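Succinate-semialdehyde dehydrogenase (Synechococcus sp., PDB 4ITA) catalyses the oxidation of succinic semialdehyde to succinate, probably using an NADP-type cofactor as the hydride acceptor. Local coordinates at residues A25-D28 with A29-K33; A175-P178 with E179-Q183; R256-N260 with G261-I265; A355-Q359 with E360-A364. All coordinates share one frame; numbering follows the deposited sequence.

Contact 1: A25-D28 with A29-K33; sequences AEID and AKLAK
With CG1 of Ile27 set beside the backbone N (chi1 -68°), CG2 is left anti to that N, and Leu31, with CG anti to its own carbonyl carbon (chi1 -62°), lies alongside it and points the same way. The two are four residues apart on one face of the alpha-helix 24-41, and their methyls meet at 4.1 Å between Ile27 CG2 and Leu31 CD1. Leu31 CG also lies 3.4 Å from Ile27 O, the oxygen that accepts the N-H of Leu31. Both side chains are buried: Ile27 packs on Gln194 and Val195 of helix 192-197, and Leu31 rests on Asp198 in the loop that follows.

The backbone evidence for the helix is a run of i to i+4 bonds. Ala29 N donates to Ala25 O at 3.0 Å, Lys30 N to Glu26 O at 3.1 Å, and Leu31 N to Ile27 O at 3.0 Å. On a more open face, Asp28 swings its carboxylate anti to its backbone N, and OD1 forms a salt bridge with Arg200. Ala32, which touches Arg200 with its methyl, comes back onto the same turn: its N reaches Asp28 O at 2.9 Å with an N-H...O angle of 161°, and its CB lies 3.6 Å from that oxygen.

Contact 2: A175-P178 with E179-Q183; sequences AGFP and EGVFQ. With EDO (1,2-ethanediol), chain E.
The carbonyl oxygen of Pro178 is gripped by two donors: the backbone N of Val181, at 3.1 Å from Pro178 O, and the hydroxyl O2 of a bound 1,2-ethanediol, at 2.7 Å from the same oxygen. The first bond closes a type II beta turn from Pro178 to Val181, with an N-H...O angle of 157°. Glycine suits the third position of this turn, because Gly180 has a phi of 94°, where a side chain would press on the carbonyl oxygen before it.

The turn belongs to a beta-alpha-beta crossover of the Rossmann-type domain, in which strand 152-156 and the parallel strand 182-185 are joined through helix 162-175. That helix ends in a Schellman motif at Gly176, and the turn then directs the chain into the strand. With CG1 anti to the backbone N (chi1 167°), Val181 sends CG2 to the proline, 4.0 Å from Pro178 CB and 3.3 Å from Pro178 O, the two side chains crossing at a slant, and CG1 to the ring of Phe177, whose CD1 lies 4.2 Å from it. Phe177 goes on to meet Trp52 edge-to-face, while Leu147 of helix 137-149 packs against both Phe177 and Val181. At the outer corner, the extended Glu179 forms a salt bridge through OE2 with Lys33 of helix 24-41. The diol, probably taken up from the crystallisation liquor, joins the turn to the strand start: its O2 also accepts from Phe182 N at 3.0 Å.

Contact 3: R256-N260 with G261-I265; sequences RTMNN and GQSCI. With NDP (NADPH dihydro-nicotinamide-adenine-dinucleotide phosphate), chain C.
Gln262 starts its path across Asn259 at CB, 3.4 Å from Asn259 O, in the loop that follows helix 245-257 and carries the cofactor-linked cysteine of this aldehyde dehydrogenase. CG, anti to the carbonyl carbon (chi1 -58°), passes 3.8 Å from Asn260 O, and the chain runs extended to CD, 3.9 Å from Asn259 O. At the tip NE2 donates to Asn259 O at 3.1 Å and to a water shared with Asn260 ND2, while OE1 accepts from Ala307 N. Asn259 O takes a second bond from Gln262 N, at 2.9 Å, from the opposite face of its plane. A leucine here would probably cost Asn259 O one of these bonds and leave Ala307 N without its acceptor. In return Asn259 ND2 reaches Gln262 O at 2.9 Å, in its amide plane, and OD1 accepts from Lys77 NZ.

Gly261 N donates to Met258 O; at its positive phi a CB would clash with Asn260 O. Arg256 NH1 makes a weak bond to Gly261 O and probably another hydrogen bond to Leu362 O, while NH2 donates to Val366 O. Consistent with cofactor-dependent oxidation protection, within an ST turn closed by Ile265 N on Ser263 OG, Cys264 SG is covalently bonded to NADPH C4N at 1.9 Å.

Contact 4: A355-Q359 with E360-A364; sequences AKILQ and EELFA. With NDP (NADPH dihydro-nicotinamide-adenine-dinucleotide phosphate), chain C; EDO (1,2-ethanediol), chain D; EDO (1,2-ethanediol), chain I; EDO (1,2-ethanediol), chain O.
The loop between strands 346-349 and 366-372 holds the Glu-X-Phe element with which aldehyde dehydrogenases bind the nicotinamide ribose, and its far end is a 3-10 turn where Lys356 meets Glu360. NZ of Lys356 lies 2.9 Å from Glu360 OE2, a salt bridge whose hydrogen bond is weak. The lysine chain bends at chi2, chi3 and chi4 to bring NZ there, crossing the extended glutamate at about a right angle. Glu360 OE1 is taken by Gln318 of helix 309-325.

The turn is closed by Glu360 N on Ile357 O at 3.1 Å, with an N-H...O angle of 165°. Ile357 CG1 packs on Leu362 CD2 at 3.7 Å, the two side chains again nearly perpendicular, and a water joins Leu358 O to Glu360 O.

From there Glu361 extends to the cofactor, its OE1 accepting from NADPH O3D at 2.6 Å and its OE2 from O2D at 2.8 Å. The ribose lies over one face of the Phe363 ring, with C3D above it and CE1 3.4 Å from C2D. An alanine here would probably open a gap against the ribose, leaving it held on this side mainly by its two hydroxyl bonds to Glu361 and freer to tilt. Because Glu361 OE2 also pairs with Lys268 and accepts from Gly233 N, its carboxylate is probably kept charged, which would favour it as a two-oxygen acceptor for the ribose diol.

How the contacts relate
Contacts 3 and 4 both reach the NADPH, and contacts 1 and 2 form a separate pair; contacts 2 and 4 lie on opposite sides of the chain's centre. Contact 3, its centre about 10 Å from the centre of the chain, is buried and rich in amide bonding, whereas contact 1, its centre about 28 Å from that point, is a partly exposed helix held by regular backbone bonds. Contact 2 is buried and contact 4 partly buried. Between contacts 1 and 2, Lys30 O with Gln183 NE2 adds to the link between helix 24-41 and strand 182-185. Contacts 3 and 4 meet where Phe363 CZ packs against Gln262 C, and NADPH joins both: covalently at Cys264, through ribose hydroxyls at Glu361.

Contact 1: A25-D28 with A29-K33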
loop_
_atom_site.group_PDB
_atom_site.type_symbol
_atom_site.label_atom_id
_atom_site.label_comp_id
_atom_site.label_asym_id
_atom_site.label_seq_id
_atom_site.Cartn_x
_atom_site.Cartn_y
_atom_site.Cartn_z
ATOM N N ALA A 25 7.562 4.576 28.589
ATOM C CA ALA A 25 8.382 5.783 28.618
ATOM C C ALA A 25 9.688 5.595 27.838
ATOM O O ALA A 25 10.140 6.502 27.124
ATOM C CB ALA A 25 8.670 6.198 30.057
ATOM N N GLU A 26 10.294 4.416 27.966
ATOM C CA GLU A 26 11.519 4.115 27.231
ATOM C C GLU A 26 11.262 4.024 25.726
ATOM O O GLU A 26 12.088 4.479 24.923
ATOM C CB GLU A 26 12.158 2.833 27.769
ATOM C CG GLU A 26 12.715 3.035 29.174
ATOM C CD GLU A 26 13.219 1.770 29.833
ATOM O OE1 GLU A 26 12.667 0.677 29.590
ATOM O OE2 GLU A 26 14.180 1.875 30.623
ATOM N N ILE A 27 10.122 3.451 25.342
ATOM C CA ILE A 27 9.735 3.408 23.934
ATOM C C ILE A 27 9.568 4.830 23.402
ATOM O O ILE A 27 10.081 5.167 22.329
ATOM C CB ILE A 27 8.434 2.610 23.733
ATOM C CG1 ILE A 27 8.668 1.133 24.042
ATOM C CG2 ILE A 27 7.905 2.773 22.309
ATOM C CD1 ILE A 27 7.389 0.332 24.144
ATOM N N ASP A 28 8.878 5.669 24.165
ATOM C CA ASP A 28 8.682 7.062 23.792
ATOM C C ASP A 28 10.009 7.786 23.574
ATOM O O ASP A 28 10.158 8.535 22.608
ATOM C CB ASP A 28 7.855 7.781 24.860
ATOM C CG ASP A 28 7.513 9.193 24.463
ATOM O OD1 ASP A 28 6.577 9.361 23.657
ATOM O OD2 ASP A 28 8.186 10.129 24.953
ATOM N N ALA A 29 10.973 7.545 24.459
ATOM C CA ALA A 29 12.281 8.178 24.338
ATOM C C ALA A 29 12.979 7.736 23.063
ATOM O O ALA A 29 13.628 8.547 22.396
ATOM C CB ALA A 29 13.134 7.856 25.549
ATOM N N LYS A 30 12.868 6.454 22.731
ATOM C CA LYS A 30 13.467 5.966 21.491
ATOM C C LYS A 30 12.817 6.582 20.259
ATOM O O LYS A 30 13.503 6.888 19.291
ATOM C CB LYS A 30 13.464 4.439 21.448
ATOM C CG LYS A 30 14.407 3.850 22.502
ATOM C CD LYS A 30 14.876 2.461 22.156
ATOM C CE LYS A 30 15.779 1.900 23.244
ATOM N NZ LYS A 30 17.228 2.013 22.901
ATOM N N LEU A 31 11.506 6.783 20.296
ATOM C CA LEU A 31 10.816 7.443 19.188
ATOM C C LEU A 31 11.194 8.920 19.071
ATOM O O LEU A 31 11.378 9.427 17.965
ATOM C CB LEU A 31 9.298 7.247 19.295
ATOM C CG LEU A 31 8.873 5.776 19.219
ATOM C CD1 LEU A 31 7.370 5.635 19.411
ATOM C CD2 LEU A 31 9.297 5.145 17.897
ATOM N N ALA A 32 11.350 9.604 20.202
ATOM C CA ALA A 32 11.825 10.985 20.177
ATOM C C ALA A 32 13.215 11.060 19.549
ATOM O O ALA A 32 13.486 11.946 18.740
ATOM C CB ALA A 32 11.854 11.567 21.581
ATOM N N LYS A 33 14.092 10.132 19.917
ATOM C CA LYS A 33 15.441 10.131 19.360
ATOM C C LYS A 33 15.427 9.800 17.872
ATOM O O LYS A 33 16.174 10.394 17.096
ATOM C CB LYS A 33 16.368 9.179 20.123
ATOM C CG LYS A 33 17.826 9.297 19.673
ATOM C CD LYS A 33 18.794 8.581 20.593
ATOM C CE LYS A 33 18.671 7.082 20.484
ATOM N NZ LYS A 33 19.564 6.426 21.494
#

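Contact 2: A175-P178 with E179-Q183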
loop_
_atom_site.group_PDB
_atom_site.type_symbol
_atom_site.label_atom_id
_atom_site.label_comp_id
_atom_site.label_asym_id
_atom_site.label_seq_id
_atom_site.Cartn_x
_atom_site.Cartn_y
_atom_site.Cartn_z
ATOM N N ALA A 175 28.912 0.076 11.621
ATOM C CA ALA A 175 29.031 0.478 10.226
ATOM C C ALA A 175 29.113 1.992 10.061
ATOM O O ALA A 175 29.629 2.487 9.051
ATOM C CB ALA A 175 27.868 -0.061 9.426
ATOM N N GLY A 176 28.595 2.728 11.042
ATOM C CA GLY A 176 28.644 4.177 11.013
ATOM C C GLY A 176 27.308 4.883 10.948
ATOM O O GLY A 176 27.271 6.108 10.933
ATOM N N PHE A 177 26.204 4.141 10.898
ATOM C CA PHE A 177 24.895 4.799 10.852
ATOM C C PHE A 177 24.673 5.587 12.136
ATOM O O PHE A 177 24.842 5.041 13.224
ATOM C CB PHE A 177 23.761 3.786 10.654
ATOM C CG PHE A 177 23.664 3.247 9.254
ATOM C CD1 PHE A 177 23.072 4.008 8.247
ATOM C CD2 PHE A 177 24.149 1.981 8.942
ATOM C CE1 PHE A 177 22.985 3.515 6.957
ATOM C CE2 PHE A 177 24.051 1.479 7.652
ATOM C CZ PHE A 177 23.467 2.246 6.667
ATOM N N PRO A 178 24.307 6.875 12.010
ATOM C CA PRO A 178 24.137 7.704 13.214
ATOM C C PRO A 178 23.119 7.153 14.220
ATOM O O PRO A 178 22.160 6.453 13.859
ATOM C CB PRO A 178 23.654 9.037 12.651
ATOM C CG PRO A 178 24.253 9.099 11.271
ATOM C CD PRO A 178 24.188 7.671 10.769
ATOM N N GLU A 179 23.339 7.480 15.487
ATOM C CA GLU A 179 22.460 7.059 16.567
ATOM C C GLU A 179 21.023 7.488 16.283
ATOM O O GLU A 179 20.764 8.635 15.919
ATOM C CB GLU A 179 22.935 7.689 17.871
ATOM C CG GLU A 179 22.123 7.291 19.083
ATOM C CD GLU A 179 22.643 7.888 20.375
ATOM O OE1 GLU A 179 23.620 8.663 20.345
ATOM O OE2 GLU A 179 22.059 7.582 21.430
ATOM N N GLY A 180 20.084 6.562 16.452
ATOM C CA GLY A 180 18.673 6.846 16.216
ATOM C C GLY A 180 18.187 6.504 14.824
ATOM O O GLY A 180 16.986 6.527 14.561
ATOM N N VAL A 181 19.111 6.205 13.916
ATOM C CA VAL A 181 18.711 5.834 12.568
ATOM C C VAL A 181 18.119 4.428 12.533
ATOM O O VAL A 181 17.195 4.160 11.765
ATOM C CB VAL A 181 19.884 6.019 11.577
ATOM C CG1 VAL A 181 19.593 5.356 10.234
ATOM C CG2 VAL A 181 20.176 7.508 11.406
ATOM N N PHE A 182 18.656 3.531 13.351
ATOM C CA PHE A 182 18.088 2.197 13.500
ATOM C C PHE A 182 18.103 1.839 14.974
ATOM O O PHE A 182 19.150 1.918 15.620
ATOM C CB PHE A 182 18.879 1.150 12.703
ATOM C CG PHE A 182 18.263 -0.228 12.744
ATOM C CD1 PHE A 182 18.435 -1.062 13.850
ATOM C CD2 PHE A 182 17.514 -0.684 11.678
ATOM C CE1 PHE A 182 17.852 -2.329 13.886
ATOM C CE2 PHE A 182 16.930 -1.949 11.705
ATOM C CZ PHE A 182 17.101 -2.768 12.812
ATOM N N GLN A 183 16.957 1.430 15.508
ATOM C CA GLN A 183 16.900 1.032 16.908
ATOM C C GLN A 183 16.107 -0.238 17.078
ATOM O O GLN A 183 14.970 -0.341 16.616
ATOM C CB GLN A 183 16.279 2.130 17.780
ATOM C CG GLN A 183 17.094 3.420 17.858
ATOM C CD GLN A 183 16.384 4.480 18.682
ATOM O OE1 GLN A 183 16.650 4.650 19.878
ATOM N NE2 GLN A 183 15.458 5.184 18.053
HETATM C C1 EDO E . 22.472 1.888 15.289
HETATM O O1 EDO E . 22.910 2.676 16.399
HETATM C C2 EDO E . 22.433 2.731 14.022
HETATM O O2 EDO E . 21.522 3.827 14.167
#

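Contact 3: R256-N260 with G261-I265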
loop_
_atom_site.group_PDB
_atom_site.type_symbol
_atom_site.label_atom_id
_atom_site.label_comp_id
_atom_site.label_asym_id
_atom_site.label_seq_id
_atom_site.Cartn_x
_atom_site.Cartn_y
_atom_site.Cartn_z
ATOM N N ARG A 256 11.144 -28.119 0.899
ATOM C CA ARG A 256 10.307 -28.405 2.062
ATOM C C ARG A 256 11.086 -28.370 3.375
ATOM O O ARG A 256 10.559 -27.930 4.397
ATOM C CB ARG A 256 9.578 -29.751 1.911
ATOM C CG ARG A 256 8.896 -30.273 3.194
ATOM C CD ARG A 256 7.593 -29.540 3.569
ATOM N NE ARG A 256 7.827 -28.262 4.253
ATOM C CZ ARG A 256 6.893 -27.571 4.909
ATOM N NH1 ARG A 256 7.209 -26.420 5.488
ATOM N NH2 ARG A 256 5.650 -28.018 4.994
ATOM N N THR A 257 12.332 -28.837 3.363
ATOM C CA THR A 257 13.024 -29.108 4.622
ATOM C C THR A 257 14.059 -28.071 5.056
ATOM O O THR A 257 14.514 -28.115 6.195
ATOM C CB THR A 257 13.645 -30.535 4.656
ATOM O OG1 THR A 257 14.720 -30.629 3.713
ATOM C CG2 THR A 257 12.579 -31.589 4.344
ATOM N N MET A 258 14.431 -27.148 4.173
ATOM C CA MET A 258 15.364 -26.076 4.539
ATOM C C MET A 258 14.802 -25.268 5.702
ATOM O O MET A 258 13.594 -25.140 5.845
ATOM C CB MET A 258 15.616 -25.147 3.344
ATOM C CG MET A 258 14.357 -24.433 2.850
ATOM S SD MET A 258 14.534 -23.432 1.350
ATOM C CE MET A 258 12.830 -22.913 1.103
ATOM N N ASN A 259 15.689 -24.730 6.533
ATOM C CA ASN A 259 15.287 -23.948 7.702
ATOM C C ASN A 259 14.384 -24.753 8.631
ATOM O O ASN A 259 13.474 -24.210 9.274
ATOM C CB ASN A 259 14.591 -22.641 7.304
ATOM C CG ASN A 259 14.922 -21.505 8.247
ATOM O OD1 ASN A 259 16.092 -21.264 8.534
ATOM N ND2 ASN A 259 13.901 -20.812 8.746
ATOM N N ASN A 260 14.641 -26.062 8.683
ATOM C CA ASN A 260 13.832 -27.010 9.457
ATOM C C ASN A 260 12.347 -26.936 9.099
ATOM O O ASN A 260 11.471 -27.158 9.938
ATOM C CB ASN A 260 14.072 -26.824 10.963
ATOM C CG ASN A 260 15.549 -26.836 11.316
ATOM O OD1 ASN A 260 16.337 -27.529 10.673
ATOM N ND2 ASN A 260 15.936 -26.057 12.321
ATOM N N GLY A 261 12.091 -26.613 7.836
ATOM C CA GLY A 261 10.745 -26.493 7.315
ATOM C C GLY A 261 10.094 -25.145 7.541
ATOM O O GLY A 261 9.021 -24.882 7.005
ATOM N N GLN A 262 10.734 -24.290 8.336
ATOM C CA GLN A 262 10.111 -23.046 8.786
ATOM C C GLN A 262 10.363 -21.891 7.829
ATOM O O GLN A 262 11.050 -20.915 8.149
ATOM C CB GLN A 262 10.586 -22.713 10.200
ATOM C CG GLN A 262 10.267 -23.832 11.192
ATOM C CD GLN A 262 11.153 -23.824 12.418
ATOM O OE1 GLN A 262 10.669 -23.942 13.546
ATOM N NE2 GLN A 262 12.463 -23.691 12.205
ATOM N N SER A 263 9.813 -22.015 6.628
ATOM C CA SER A 263 9.920 -20.952 5.644
ATOM C C SER A 263 8.578 -20.680 5.022
ATOM O O SER A 263 7.816 -21.598 4.706
ATOM C CB SER A 263 10.906 -21.302 4.542
ATOM O OG SER A 263 10.889 -20.269 3.563
ATOM N N CYS A 264 8.295 -19.407 4.819
ATOM C CA CYS A 264 7.077 -18.986 4.159
ATOM C C CYS A 264 6.960 -19.518 2.727
ATOM O O CYS A 264 5.853 -19.718 2.237
ATOM C CB CYS A 264 7.005 -17.459 4.165
ATOM S SG CYS A 264 8.462 -16.643 3.448
ATOM N N ILE A 265 8.102 -19.720 2.070
ATOM C CA ILE A 265 8.140 -20.216 0.693
ATOM C C ILE A 265 8.684 -21.640 0.615
ATOM O O ILE A 265 9.192 -22.062 -0.428
ATOM C CB ILE A 265 8.960 -19.297 -0.258
ATOM C CG1 ILE A 265 10.336 -18.982 0.340
ATOM C CG2 ILE A 265 8.193 -18.011 -0.575
ATOM C CD1 ILE A 265 11.287 -18.239 -0.602
HETATM P PA NDP C . 4.118 -14.485 14.576
HETATM O O1A NDP C . 3.149 -13.725 13.717
HETATM O O2A NDP C . 3.630 -15.189 15.811
HETATM O O5B NDP C . 5.278 -13.482 15.033
HETATM C C5B NDP C . 5.952 -12.622 14.106
HETATM C C4B NDP C . 6.254 -11.269 14.744
HETATM O O4B NDP C . 5.018 -10.608 15.030
HETATM C C3B NDP C . 6.971 -11.374 16.085
HETATM O O3B NDP C . 7.804 -10.218 16.252
HETATM C C2B NDP C . 5.830 -11.318 17.082
HETATM O O2B NDP C . 6.218 -10.854 18.368
HETATM C C1B NDP C . 4.967 -10.279 16.420
HETATM N N9A NDP C . 3.545 -10.315 16.792
HETATM C C8A NDP C . 2.765 -11.389 17.026
HETATM N N7A NDP C . 1.499 -10.994 17.302
HETATM C C5A NDP C . 1.467 -9.655 17.220
HETATM C C6A NDP C . 0.464 -8.592 17.391
HETATM N N6A NDP C . -0.807 -8.909 17.706
HETATM N N1A NDP C . 0.869 -7.319 17.217
HETATM C C2A NDP C . 2.129 -6.995 16.897
HETATM N N3A NDP C . 3.099 -7.906 16.732
HETATM C C4A NDP C . 2.818 -9.217 16.880
HETATM O O3 NDP C . 4.849 -15.489 13.526
HETATM P PN NDP C . 5.459 -16.989 13.654
HETATM O O1N NDP C . 4.571 -17.884 14.489
HETATM O O2N NDP C . 6.921 -16.848 13.973
HETATM O O5D NDP C . 5.331 -17.487 12.128
HETATM C C5D NDP C . 6.096 -16.870 11.101
HETATM C C4D NDP C . 5.192 -16.517 9.933
HETATM O O4D NDP C . 5.844 -15.556 9.090
HETATM C C3D NDP C . 4.876 -17.704 9.046
HETATM O O3D NDP C . 3.494 -17.687 8.672
HETATM C C2D NDP C . 5.806 -17.463 7.873
HETATM O O2D NDP C . 5.339 -18.149 6.711
HETATM C C1D NDP C . 5.727 -15.957 7.722
HETATM N N1N NDP C . 6.855 -15.472 6.915
HETATM C C2N NDP C . 6.647 -14.600 5.914
HETATM C C3N NDP C . 7.573 -14.496 4.878
HETATM C C7N NDP C . 7.392 -13.512 3.760
HETATM O O7N NDP C . 8.358 -12.833 3.419
HETATM N N7N NDP C . 6.208 -13.399 3.164
HETATM C C4N NDP C . 8.794 -15.385 4.836
HETATM C C5N NDP C . 9.096 -15.867 6.178
HETATM C C6N NDP C . 8.113 -15.892 7.163
HETATM P P2B NDP C . 6.448 -11.865 19.595
HETATM O O1X NDP C . 6.813 -10.927 20.708
HETATM O O2X NDP C . 5.135 -12.574 19.827
HETATM O O3X NDP C . 7.566 -12.796 19.234
HETATM O O HOH W 1 14.594 -24.148 13.969
#

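Contact 4: A355-Q359 with E360-A364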
loop_
_atom_site.group_PDB
_atom_site.type_symbol
_atom_site.label_atom_id
_atom_site.label_comp_id
_atom_site.label_asym_id
_atom_site.label_seq_id
_atom_site.Cartn_x
_atom_site.Cartn_y
_atom_site.Cartn_z
ATOM N N ALA A 355 -10.526 -31.949 5.242
ATOM C CA ALA A 355 -9.664 -31.923 6.416
ATOM C C ALA A 355 -9.129 -30.507 6.574
ATOM O O ALA A 355 -8.707 -29.890 5.594
ATOM C CB ALA A 355 -8.521 -32.915 6.262
ATOM N N LYS A 356 -9.173 -29.989 7.798
ATOM C CA LYS A 356 -8.733 -28.626 8.085
ATOM C C LYS A 356 -7.298 -28.367 7.631
ATOM O O LYS A 356 -6.961 -27.264 7.204
ATOM C CB LYS A 356 -8.845 -28.339 9.586
ATOM C CG LYS A 356 -9.962 -27.382 9.980
ATOM C CD LYS A 356 -9.738 -25.974 9.435
ATOM C CE LYS A 356 -8.317 -25.514 9.682
ATOM N NZ LYS A 356 -8.211 -24.100 10.136
ATOM N N ILE A 357 -6.456 -29.388 7.735
ATOM C CA ILE A 357 -5.031 -29.236 7.465
ATOM C C ILE A 357 -4.766 -28.769 6.034
ATOM O O ILE A 357 -3.772 -28.094 5.773
ATOM C CB ILE A 357 -4.252 -30.537 7.781
ATOM C CG1 ILE A 357 -2.755 -30.247 7.935
ATOM C CG2 ILE A 357 -4.503 -31.603 6.721
ATOM C CD1 ILE A 357 -1.941 -31.459 8.325
ATOM N N LEU A 358 -5.675 -29.102 5.120
ATOM C CA LEU A 358 -5.541 -28.736 3.715
ATOM C C LEU A 358 -5.476 -27.223 3.526
ATOM O O LEU A 358 -4.948 -26.733 2.526
ATOM C CB LEU A 358 -6.718 -29.299 2.915
ATOM C CG LEU A 358 -6.781 -30.819 2.848
ATOM C CD1 LEU A 358 -8.050 -31.240 2.123
ATOM C CD2 LEU A 358 -5.538 -31.360 2.149
ATOM N N GLN A 359 -6.014 -26.490 4.496
ATOM C CA GLN A 359 -6.115 -25.041 4.402
ATOM C C GLN A 359 -5.116 -24.320 5.305
ATOM O O GLN A 359 -5.140 -23.095 5.407
ATOM C CB GLN A 359 -7.540 -24.602 4.743
ATOM C CG GLN A 359 -8.598 -25.148 3.787
ATOM C CD GLN A 359 -8.431 -24.610 2.380
ATOM O OE1 GLN A 359 -8.642 -23.424 2.132
ATOM N NE2 GLN A 359 -8.035 -25.475 1.451
ATOM N N GLU A 360 -4.247 -25.080 5.965
ATOM C CA GLU A 360 -3.337 -24.512 6.959
ATOM C C GLU A 360 -1.893 -24.523 6.508
ATOM O O GLU A 360 -1.505 -25.303 5.630
ATOM C CB GLU A 360 -3.446 -25.261 8.288
ATOM C CG GLU A 360 -4.826 -25.195 8.907
ATOM C CD GLU A 360 -4.866 -25.779 10.301
ATOM O OE1 GLU A 360 -4.054 -26.678 10.602
ATOM O OE2 GLU A 360 -5.709 -25.326 11.104
ATOM N N GLU A 361 -1.094 -23.654 7.119
ATOM C CA GLU A 361 0.340 -23.641 6.881
ATOM C C GLU A 361 1.033 -24.633 7.796
ATOM O O GLU A 361 0.823 -24.617 9.014
ATOM C CB GLU A 361 0.924 -22.245 7.110
ATOM C CG GLU A 361 2.436 -22.202 6.904
ATOM C CD GLU A 361 3.023 -20.807 6.983
ATOM O OE1 GLU A 361 2.599 -20.033 7.866
ATOM O OE2 GLU A 361 3.920 -20.493 6.169
ATOM N N LEU A 362 1.846 -25.502 7.205
ATOM C CA LEU A 362 2.636 -26.454 7.975
ATOM C C LEU A 362 4.062 -25.929 8.093
ATOM O O LEU A 362 4.860 -26.033 7.162
ATOM C CB LEU A 362 2.596 -27.841 7.328
ATOM C CG LEU A 362 1.216 -28.491 7.190
ATOM C CD1 LEU A 362 1.363 -29.929 6.714
ATOM C CD2 LEU A 362 0.425 -28.419 8.495
ATOM N N PHE A 363 4.360 -25.349 9.250
ATOM C CA PHE A 363 5.598 -24.607 9.462
ATOM C C PHE A 363 6.596 -25.525 10.156
ATOM O O PHE A 363 6.978 -25.305 11.301
ATOM C CB PHE A 363 5.303 -23.361 10.303
ATOM C CG PHE A 363 6.186 -22.184 9.990
ATOM C CD1 PHE A 363 6.248 -21.665 8.707
ATOM C CD2 PHE A 363 6.932 -21.581 10.988
ATOM C CE1 PHE A 363 7.053 -20.574 8.426
ATOM C CE2 PHE A 363 7.735 -20.486 10.716
ATOM C CZ PHE A 363 7.793 -19.984 9.437
ATOM N N ALA A 364 7.007 -26.560 9.433
ATOM C CA ALA A 364 7.765 -27.687 9.950
ATOM C C ALA A 364 8.024 -28.570 8.731
ATOM O O ALA A 364 7.396 -28.370 7.694
ATOM C CB ALA A 364 6.930 -28.431 10.992
HETATM P PA NDP C . 4.118 -14.485 14.576
HETATM O O1A NDP C . 3.149 -13.725 13.717
HETATM O O2A NDP C . 3.630 -15.189 15.811
HETATM O O5B NDP C . 5.278 -13.482 15.033
HETATM C C5B NDP C . 5.952 -12.622 14.106
HETATM C C4B NDP C . 6.254 -11.269 14.744
HETATM O O4B NDP C . 5.018 -10.608 15.030
HETATM C C3B NDP C . 6.971 -11.374 16.085
HETATM O O3B NDP C . 7.804 -10.218 16.252
HETATM C C2B NDP C . 5.830 -11.318 17.082
HETATM O O2B NDP C . 6.218 -10.854 18.368
HETATM C C1B NDP C . 4.967 -10.279 16.420
HETATM N N9A NDP C . 3.545 -10.315 16.792
HETATM C C8A NDP C . 2.765 -11.389 17.026
HETATM N N7A NDP C . 1.499 -10.994 17.302
HETATM C C5A NDP C . 1.467 -9.655 17.220
HETATM C C6A NDP C . 0.464 -8.592 17.391
HETATM N N6A NDP C . -0.807 -8.909 17.706
HETATM N N1A NDP C . 0.869 -7.319 17.217
HETATM C C2A NDP C . 2.129 -6.995 16.897
HETATM N N3A NDP C . 3.099 -7.906 16.732
HETATM C C4A NDP C . 2.818 -9.217 16.880
HETATM O O3 NDP C . 4.849 -15.489 13.526
HETATM P PN NDP C . 5.459 -16.989 13.654
HETATM O O1N NDP C . 4.571 -17.884 14.489
HETATM O O2N NDP C . 6.921 -16.848 13.973
HETATM O O5D NDP C . 5.331 -17.487 12.128
HETATM C C5D NDP C . 6.096 -16.870 11.101
HETATM C C4D NDP C . 5.192 -16.517 9.933
HETATM O O4D NDP C . 5.844 -15.556 9.090
HETATM C C3D NDP C . 4.876 -17.704 9.046
HETATM O O3D NDP C . 3.494 -17.687 8.672
HETATM C C2D NDP C . 5.806 -17.463 7.873
HETATM O O2D NDP C . 5.339 -18.149 6.711
HETATM C C1D NDP C . 5.727 -15.957 7.722
HETATM N N1N NDP C . 6.855 -15.472 6.915
HETATM C C2N NDP C . 6.647 -14.600 5.914
HETATM C C3N NDP C . 7.573 -14.496 4.878
HETATM C C7N NDP C . 7.392 -13.512 3.760
HETATM O O7N NDP C . 8.358 -12.833 3.419
HETATM N N7N NDP C . 6.208 -13.399 3.164
HETATM C C4N NDP C . 8.794 -15.385 4.836
HETATM C C5N NDP C . 9.096 -15.867 6.178
HETATM C C6N NDP C . 8.113 -15.892 7.163
HETATM P P2B NDP C . 6.448 -11.865 19.595
HETATM O O1X NDP C . 6.813 -10.927 20.708
HETATM O O2X NDP C . 5.135 -12.574 19.827
HETATM O O3X NDP C . 7.566 -12.796 19.234
HETATM C C1 EDO D . -7.936 -32.675 10.238
HETATM O O1 EDO D . -7.126 -31.731 9.515
HETATM C C2 EDO D . -9.064 -31.954 10.973
HETATM O O2 EDO D . -10.047 -31.515 10.029
HETATM C C1 EDO I . 1.955 -23.973 12.980
HETATM O O1 EDO I . 1.712 -23.353 11.702
HETATM C C2 EDO I . 2.971 -25.102 12.817
HETATM O O2 EDO I . 2.743 -25.740 11.560
HETATM C C1 EDO O . 3.491 -20.080 11.154
HETATM O O1 EDO O . 2.349 -20.628 10.475
HETATM C C2 EDO O . 3.515 -20.483 12.621
HETATM O O2 EDO O . 2.721 -19.554 13.372
HETATM O O HOH W 2 -2.550 -25.544 3.046
#